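Local structure of valine-pyruvate aminotransferase (Salmonella typhimurium, 3G7Q) at residues 220-225 with 338-343; 328-333 with 412-417. The protein transfers the amino group of L-valine to pyruvate in a pyridoxal 5'-phosphate-dependent reaction, forming L-alanine and 3-methyl-2-oxobutanoate. All coordinates share one frame; numbering follows the deposited sequence. Where two conformers were deposited one is given.

Interaction 1: residues 220-225 with 338-343; sequences NAYGVP and GAIFLW
Y222 reaches out of the loop that follows strand 216-219 and lays its phenol ring against A339, I340 and F341. Its CG stands anti to the carbonyl carbon (chi1 -65°), which carries the ring from the loop to the turn leading into strand 341-345. At the root of the side chain, Y222 CB sits 4.1 Å from A339 CA. Next comes the ring itself, with A339 under one face: A339 CB lies 3.8 Å from the Y222 ring centroid and only 13° off the normal, a well-centred CH-pi contact. Around the rim, Y222 CD1 faces the backbone as well, 3.7 Å from A339 CA. One atom further along, Y222 CE1 meets the branched side chain of I340, at 3.9 Å from I340 CG1 and slightly more from I340 CG2. At the far end CZ and OH approach F341, with Y222 OH 3.5 Å from F341 CE2. The tyrosine and phenylalanine side chains cross at about a right angle, and I340 CG1 rests over the face of the F341 ring, toward its rim, 3.6 Å above the plane. The contact is buried and made by van der Waals packing and the CH-pi contact, touching Y222 from root to hydroxyl and limiting where the ring can lie. Y222 also touches K250, while F341 packs on N191 and R389. This is consistent with a class I aminotransferase active site, where the Asp-X-X-Tyr motif (D219 to Y222) at the end of strand 216-219 probably meets the pyridoxal phosphate beside the Schiff-base lysine.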
ATOM      1  N   ASN A 220      11.520  14.411  -0.506  1.00 32.29           N
ATOM      2  CA  ASN A 220      12.769  14.322  -1.293  1.00 32.55           C
ATOM      3  C   ASN A 220      12.613  13.263  -2.401  1.00 32.52           C
ATOM      4  O   ASN A 220      13.601  12.658  -2.814  1.00 33.79           O
ATOM      5  CB  ASN A 220      13.902  13.949  -0.356  1.00 32.56           C
ATOM      6  CG  ASN A 220      15.325  14.181  -0.916  1.00 37.00           C
ATOM      7  OD1 ASN A 220      16.132  13.252  -1.024  1.00 44.87           O
ATOM      8  ND2 ASN A 220      15.629  15.401  -1.225  1.00 44.65           N
ATOM      9  N   ALA A 221      11.413  13.104  -2.944  1.00 32.70           N
ATOM     10  CA  ALA A 221      11.175  12.155  -4.055  1.00 33.26           C
ATOM     11  C   ALA A 221      12.054  12.378  -5.284  1.00 32.72           C
ATOM     12  O   ALA A 221      12.312  11.418  -6.026  1.00 32.38           O
ATOM     13  CB  ALA A 221       9.701  12.160  -4.486  1.00 35.25           C
ATOM     14  N   TYR A 222      12.488  13.621  -5.522  1.00 31.20           N
ATOM     15  CA  TYR A 222      13.288  13.943  -6.682  1.00 33.02           C
ATOM     16  C   TYR A 222      14.716  14.341  -6.378  1.00 33.33           C
ATOM     17  O   TYR A 222      15.485  14.569  -7.297  1.00 34.76           O
ATOM     18  CB  TYR A 222      12.630  15.105  -7.475  1.00 33.82           C
ATOM     19  CG  TYR A 222      11.303  14.725  -8.064  1.00 31.20           C
ATOM     20  CD1 TYR A 222      11.223  14.071  -9.294  1.00 32.89           C
ATOM     21  CD2 TYR A 222      10.127  14.990  -7.396  1.00 33.12           C
ATOM     22  CE1 TYR A 222      10.021  13.714  -9.823  1.00 32.39           C
ATOM     23  CE2 TYR A 222       8.914  14.636  -7.934  1.00 34.52           C
ATOM     24  CZ  TYR A 222       8.884  13.988  -9.143  1.00 34.96           C
ATOM     25  OH  TYR A 222       7.703  13.633  -9.688  1.00 37.48           O
ATOM     26  N   GLY A 223      15.073  14.420  -5.105  1.00 32.98           N
ATOM     27  CA  GLY A 223      16.359  14.952  -4.713  1.00 33.35           C
ATOM     28  C   GLY A 223      17.508  13.966  -4.534  1.00 35.26           C
ATOM     29  O   GLY A 223      17.493  12.857  -5.045  1.00 32.02           O
ATOM     30  N   VAL A 224      18.518  14.453  -3.836  1.00 36.23           N
ATOM     31  CA  VAL A 224      19.764  13.766  -3.556  1.00 34.99           C
ATOM     32  C   VAL A 224      19.604  12.955  -2.291  1.00 32.64           C
ATOM     33  O   VAL A 224      18.972  13.421  -1.363  1.00 33.68           O
ATOM     34  CB  VAL A 224      20.868  14.862  -3.385  1.00 39.28           C
ATOM     35  CG1 VAL A 224      21.990  14.406  -2.532  1.00 40.95           C
ATOM     36  CG2 VAL A 224      21.311  15.363  -4.760  1.00 38.32           C
ATOM     37  N   PRO A 225      20.270  11.797  -2.188  1.00 31.78           N
ATOM     38  CA  PRO A 225      21.201  11.151  -3.093  1.00 33.45           C
ATOM     39  C   PRO A 225      20.583  10.375  -4.262  1.00 32.84           C
ATOM     40  O   PRO A 225      21.310  10.043  -5.179  1.00 34.26           O
ATOM     41  CB  PRO A 225      21.982  10.198  -2.164  1.00 35.19           C
ATOM     42  CG  PRO A 225      21.039   9.906  -1.087  1.00 35.83           C
ATOM     43  CD  PRO A 225      20.224  11.116  -0.884  1.00 31.91           C
ATOM     44  N   GLY A 338      14.589  21.395 -10.503  1.00 31.06           N
ATOM     45  CA  GLY A 338      14.582  19.973 -10.325  1.00 31.27           C
ATOM     46  C   GLY A 338      13.233  19.417 -10.685  1.00 31.96           C
ATOM     47  O   GLY A 338      12.337  20.151 -11.140  1.00 30.46           O
ATOM     48  N   ALA A 339      13.075  18.116 -10.461  1.00 30.41           N
ATOM     49  CA  ALA A 339      11.895  17.374 -10.799  1.00 29.52           C
ATOM     50  C   ALA A 339      11.647  17.332 -12.333  1.00 29.65           C
ATOM     51  O   ALA A 339      12.538  17.673 -13.134  1.00 29.82           O
ATOM     52  CB  ALA A 339      10.619  17.834  -9.992  1.00 30.20           C
ATOM     53  N   ILE A 340      10.469  16.870 -12.695  1.00 30.23           N
ATOM     54  CA  ILE A 340      10.174  16.482 -14.087  1.00 29.99           C
ATOM     55  C   ILE A 340       9.060  17.299 -14.747  1.00 29.78           C
ATOM     56  O   ILE A 340       8.489  16.882 -15.778  1.00 30.13           O
ATOM     57  CB  ILE A 340       9.820  14.950 -14.135  1.00 29.61           C
ATOM     58  CG1 ILE A 340       8.538  14.613 -13.340  1.00 30.60           C
ATOM     59  CG2 ILE A 340      11.054  14.103 -13.667  1.00 30.99           C
ATOM     60  CD1 ILE A 340       8.030  13.132 -13.503  1.00 32.42           C
ATOM     61  N   PHE A 341       8.771  18.450 -14.147  1.00 29.86           N
ATOM     62  CA  PHE A 341       7.691  19.310 -14.601  1.00 29.79           C
ATOM     63  C   PHE A 341       8.150  20.706 -14.994  1.00 31.35           C
ATOM     64  O   PHE A 341       9.183  21.171 -14.558  1.00 30.36           O
ATOM     65  CB  PHE A 341       6.677  19.510 -13.468  1.00 30.53           C
ATOM     66  CG  PHE A 341       6.199  18.222 -12.855  1.00 29.58           C
ATOM     67  CD1 PHE A 341       5.242  17.442 -13.493  1.00 30.91           C
ATOM     68  CD2 PHE A 341       6.756  17.764 -11.681  1.00 31.80           C
ATOM     69  CE1 PHE A 341       4.836  16.228 -12.944  1.00 35.27           C
ATOM     70  CE2 PHE A 341       6.343  16.527 -11.126  1.00 32.54           C
ATOM     71  CZ  PHE A 341       5.407  15.779 -11.746  1.00 33.14           C
ATOM     72  N   LEU A 342       7.333  21.346 -15.817  1.00 29.00           N
ATOM     73  CA  LEU A 342       7.431  22.767 -16.042  1.00 29.11           C
ATOM     74  C   LEU A 342       6.101  23.380 -15.561  1.00 29.55           C
ATOM     75  O   LEU A 342       4.997  22.863 -15.825  1.00 29.94           O
ATOM     76  CB  LEU A 342       7.727  23.130 -17.490  1.00 28.41           C
ATOM     77  CG  LEU A 342       9.127  22.790 -17.984  1.00 30.25           C
ATOM     78  CD1 LEU A 342       9.221  23.063 -19.514  1.00 29.57           C
ATOM     79  CD2 LEU A 342      10.203  23.569 -17.215  1.00 31.36           C
ATOM     80  N   TRP A 343       6.237  24.463 -14.824  1.00 29.01           N
ATOM     81  CA  TRP A 343       5.095  25.219 -14.296  1.00 29.02           C
ATOM     82  C   TRP A 343       5.025  26.497 -15.097  1.00 27.99           C
ATOM     83  O   TRP A 343       5.953  27.353 -15.048  1.00 29.14           O
ATOM     84  CB  TRP A 343       5.309  25.479 -12.825  1.00 29.62           C
ATOM     85  CG  TRP A 343       4.277  26.265 -12.082  1.00 27.09           C
ATOM     86  CD1 TRP A 343       4.373  27.542 -11.648  1.00 29.09           C
ATOM     87  CD2 TRP A 343       3.028  25.763 -11.575  1.00 27.52           C
ATOM     88  NE1 TRP A 343       3.264  27.880 -10.940  1.00 29.37           N
ATOM     89  CE2 TRP A 343       2.422  26.810 -10.872  1.00 29.95           C
ATOM     90  CE3 TRP A 343       2.362  24.537 -11.675  1.00 29.32           C
ATOM     91  CZ2 TRP A 343       1.176  26.679 -10.249  1.00 29.17           C
ATOM     92  CZ3 TRP A 343       1.132  24.392 -11.042  1.00 29.22           C
ATOM     93  CH2 TRP A 343       0.556  25.461 -10.343  1.00 28.00           C
TER

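Interaction 2: residues 328-333 with 412-417; sequences EERCLI and RAWREG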
ATOM      1  N   GLU A 328       8.045  35.639 -23.004  1.00 29.18           N
ATOM      2  CA  GLU A 328       7.730  36.055 -21.651  1.00 28.09           C
ATOM      3  C   GLU A 328       6.460  36.907 -21.564  1.00 30.96           C
ATOM      4  O   GLU A 328       5.874  37.004 -20.487  1.00 32.68           O
ATOM      5  CB  GLU A 328       8.888  36.831 -21.014  1.00 28.68           C
ATOM      6  CG  GLU A 328       9.085  38.251 -21.480  1.00 31.23           C
ATOM      7  CD  GLU A 328       9.773  38.373 -22.836  1.00 30.66           C
ATOM      8  OE1 GLU A 328      10.146  37.349 -23.462  1.00 31.24           O
ATOM      9  OE2 GLU A 328       9.948  39.522 -23.246  1.00 32.72           O
ATOM     10  N   GLU A 329       6.034  37.528 -22.666  1.00 28.87           N
ATOM     11  CA  GLU A 329       4.792  38.317 -22.677  1.00 29.02           C
ATOM     12  C   GLU A 329       3.543  37.442 -22.611  1.00 31.00           C
ATOM     13  O   GLU A 329       2.484  37.950 -22.291  1.00 33.86           O
ATOM     14  CB  GLU A 329       4.709  39.252 -23.911  1.00 31.17           C
ATOM     15  CG  GLU A 329       5.893  40.237 -23.847  1.00 37.02           C
ATOM     16  CD  GLU A 329       5.793  41.447 -24.739  1.00 50.03           C
ATOM     17  OE1 GLU A 329       4.995  41.441 -25.691  1.00 44.30           O
ATOM     18  OE2 GLU A 329       6.564  42.410 -24.488  1.00 58.38           O
ATOM     19  N   ARG A 330       3.676  36.155 -22.918  0.50 30.92           N
ATOM     20  CA  ARG A 330       2.544  35.226 -22.905  0.50 30.96           C
ATOM     21  C   ARG A 330       2.773  33.956 -22.078  0.50 31.82           C
ATOM     22  O   ARG A 330       1.845  33.169 -21.918  0.50 29.45           O
ATOM     23  CB  ARG A 330       2.205  34.848 -24.345  0.50 33.40           C
ATOM     24  CG  ARG A 330       1.715  36.024 -25.186  0.50 29.99           C
ATOM     25  CD  ARG A 330       0.370  36.458 -24.764  0.50 38.00           C
ATOM     26  NE  ARG A 330      -0.157  37.507 -25.629  0.50 35.77           N
ATOM     27  CZ  ARG A 330      -0.105  38.813 -25.401  0.50 37.67           C
ATOM     28  NH1 ARG A 330       0.459  39.319 -24.315  0.50 35.83           N
ATOM     29  NH2 ARG A 330      -0.655  39.635 -26.288  0.50 40.16           N
ATOM     30  N   CYS A 331       4.004  33.729 -21.609  1.00 31.30           N
ATOM     31  CA  CYS A 331       4.294  32.569 -20.755  1.00 29.12           C
ATOM     32  C   CYS A 331       5.554  32.736 -19.924  1.00 31.36           C
ATOM     33  O   CYS A 331       6.661  32.803 -20.472  1.00 30.32           O
ATOM     34  CB  CYS A 331       4.421  31.319 -21.632  1.00 29.97           C
ATOM     35  SG  CYS A 331       4.614  29.749 -20.690  1.00 32.65           S
ATOM     36  N   LEU A 332       5.384  32.838 -18.608  1.00 28.74           N
ATOM     37  CA  LEU A 332       6.495  32.841 -17.667  1.00 28.03           C
ATOM     38  C   LEU A 332       6.642  31.388 -17.177  1.00 30.42           C
ATOM     39  O   LEU A 332       5.652  30.707 -16.919  1.00 32.13           O
ATOM     40  CB  LEU A 332       6.273  33.798 -16.516  1.00 29.12           C
ATOM     41  CG  LEU A 332       6.163  35.276 -16.913  1.00 29.27           C
ATOM     42  CD1 LEU A 332       5.808  36.173 -15.735  1.00 32.16           C
ATOM     43  CD2 LEU A 332       7.470  35.757 -17.557  1.00 31.13           C
ATOM     44  N   ILE A 333       7.878  30.944 -17.046  1.00 30.35           N
ATOM     45  CA  ILE A 333       8.184  29.561 -16.698  1.00 28.78           C
ATOM     46  C   ILE A 333       8.873  29.552 -15.352  1.00 30.13           C
ATOM     47  O   ILE A 333       9.869  30.243 -15.157  1.00 28.88           O
ATOM     48  CB  ILE A 333       9.104  28.951 -17.767  1.00 30.67           C
ATOM     49  CG1 ILE A 333       8.441  28.992 -19.165  1.00 31.35           C
ATOM     50  CG2 ILE A 333       9.467  27.491 -17.408  1.00 31.80           C
ATOM     51  CD1 ILE A 333       9.400  28.564 -20.336  1.00 30.32           C
ATOM     52  N   ARG A 412      -5.591  32.816 -29.024  1.00 27.52           N
ATOM     53  CA  ARG A 412      -7.034  32.972 -29.147  1.00 27.72           C
ATOM     54  C   ARG A 412      -7.629  33.707 -27.936  1.00 26.27           C
ATOM     55  O   ARG A 412      -8.456  34.598 -28.112  1.00 27.09           O
ATOM     56  CB  ARG A 412      -7.731  31.620 -29.303  1.00 28.61           C
ATOM     57  CG  ARG A 412      -9.229  31.719 -29.483  1.00 33.65           C
ATOM     58  CD  ARG A 412      -9.883  30.351 -29.541  1.00 37.43           C
ATOM     59  NE  ARG A 412      -9.397  29.560 -30.661  1.00 51.52           N
ATOM     60  N   ALA A 413      -7.231  33.318 -26.723  1.00 27.27           N
ATOM     61  CA  ALA A 413      -7.736  33.962 -25.490  1.00 29.71           C
ATOM     62  C   ALA A 413      -7.438  35.475 -25.489  1.00 28.96           C
ATOM     63  O   ALA A 413      -8.291  36.304 -25.183  1.00 27.08           O
ATOM     64  CB  ALA A 413      -7.120  33.283 -24.249  1.00 28.20           C
ATOM     65  N   TRP A 414      -6.210  35.832 -25.841  1.00 27.68           N
ATOM     66  CA  TRP A 414      -5.815  37.250 -25.888  1.00 28.24           C
ATOM     67  C   TRP A 414      -6.504  38.013 -27.016  1.00 30.86           C
ATOM     68  O   TRP A 414      -6.758  39.199 -26.902  1.00 29.21           O
ATOM     69  CB  TRP A 414      -4.303  37.385 -26.013  1.00 30.36           C
ATOM     70  CG  TRP A 414      -3.549  37.149 -24.744  1.00 30.62           C
ATOM     71  CD1 TRP A 414      -2.955  35.994 -24.347  1.00 31.15           C
ATOM     72  CD2 TRP A 414      -3.349  38.083 -23.692  1.00 34.49           C
ATOM     73  NE1 TRP A 414      -2.349  36.161 -23.131  1.00 29.48           N
ATOM     74  CE2 TRP A 414      -2.575  37.438 -22.701  1.00 34.53           C
ATOM     75  CE3 TRP A 414      -3.735  39.423 -23.493  1.00 42.23           C
ATOM     76  CZ2 TRP A 414      -2.178  38.077 -21.521  1.00 39.08           C
ATOM     77  CZ3 TRP A 414      -3.349  40.063 -22.312  1.00 41.27           C
ATOM     78  CH2 TRP A 414      -2.569  39.380 -21.341  1.00 42.09           C
ATOM     79  N   ARG A 415      -6.862  37.317 -28.092  1.00 29.98           N
ATOM     80  CA  ARG A 415      -7.500  37.952 -29.228  1.00 32.12           C
ATOM     81  C   ARG A 415      -8.996  38.117 -29.058  1.00 30.08           C
ATOM     82  O   ARG A 415      -9.533  39.166 -29.385  1.00 33.75           O
ATOM     83  CB  ARG A 415      -7.247  37.082 -30.455  1.00 31.57           C
ATOM     84  CG  ARG A 415      -7.753  37.598 -31.768  1.00 38.79           C
ATOM     85  CD  ARG A 415      -7.372  36.629 -32.925  1.00 41.48           C
ATOM     86  NE  ARG A 415      -8.132  35.360 -32.888  1.00 50.02           N
ATOM     87  CZ  ARG A 415      -7.625  34.119 -32.766  1.00 53.34           C
ATOM     88  NH1 ARG A 415      -6.323  33.882 -32.746  1.00 41.45           N
ATOM     89  NH2 ARG A 415      -8.441  33.073 -32.748  1.00 56.51           N
ATOM     90  N   GLU A 416      -9.651  37.081 -28.539  0.80 28.01           N
ATOM     91  CA  GLU A 416     -11.106  37.059 -28.482  0.80 27.80           C
ATOM     92  C   GLU A 416     -11.742  36.434 -27.238  0.80 27.84           C
ATOM     93  O   GLU A 416     -12.946  36.237 -27.230  0.80 25.66           O
ATOM     94  CB  GLU A 416     -11.633  36.313 -29.726  0.80 30.05           C
ATOM     95  CG  GLU A 416     -11.213  34.840 -29.806  0.80 31.24           C
ATOM     96  CD  GLU A 416     -11.948  34.022 -30.871  0.80 33.05           C
ATOM     97  OE1 GLU A 416     -12.288  34.596 -31.924  0.80 37.40           O
ATOM     98  OE2 GLU A 416     -12.157  32.793 -30.659  0.80 40.43           O
ATOM     99  N   GLY A 417     -10.983  36.197 -26.176  1.00 27.69           N
ATOM    100  CA  GLY A 417     -11.523  35.538 -24.988  1.00 29.16           C
ATOM    101  C   GLY A 417     -11.862  34.071 -25.186  1.00 30.15           C
ATOM    102  O   GLY A 417     -12.696  33.500 -24.456  1.00 28.24           O
ATOM    103  OXT GLY A 417     -11.285  33.398 -26.070  1.00 30.00           O
TER
HETATM  104  O   HOH W   1      -0.567  34.662 -21.427  1.00 30.52           O
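R330 and W414 meet by stacking: the guanidinium lies flat on the indole, the planes inclined by 14° and the centres 3.8 Å apart. R330 CZ stands over the five-membered ring, 12° off its normal, so the positive group faces the pi cloud in a cation-pi contact. A bend at chi2 (-71°) turns the arginine chain so that its methylene comes over the same ring too, and R330 CD makes a CH-pi contact 3.5 Å from the W414 centroid. The polar bonds are of two kinds. R330 NH1 donates back to E329 O at 3.2 Å, nearly in the guanidinium plane but from above the carbonyl plane, which helps fix the rotation of the group. Water 1, in the plane of the indole at its edge, bridges the segments, accepting a hydrogen bond from W414 NE1 at 2.9 Å and donating to the backbone R330 O. R330 was built in two conformers, so the stack describes one of them. W414 also packs on P350, and beside it the chain ends at G417, whose carboxylate forms a salt bridge with R359. The whole is a surface cation-pi stack, tying the last turn of the C-terminal helix 396-416 to the loop before strand 332-334 in the small domain of the aminotransferase fold.

Overall arrangement
The centres of the two interactions lie about 27 Å apart, one about 6 Å from the centre of the chain and the other about 28 Å from it, at the surface. Their segments alternate in the order 220-225, 328-333, 338-343, 412-417. Strands 332-334 and 341-345 connect them as antiparallel neighbours in one mixed sheet, and the segments touch there: L342 CD2 packs 4.0 Å from I333 CG2, over helix 299-325, which both side chains also meet. Interaction 1 joins this sheet to the loop after strand 216-219 of the seven-stranded sheet, in the probable cofactor region, whereas interaction 2 fastens the C-terminal helix beside the loop that enters strand 332-334, at the surface.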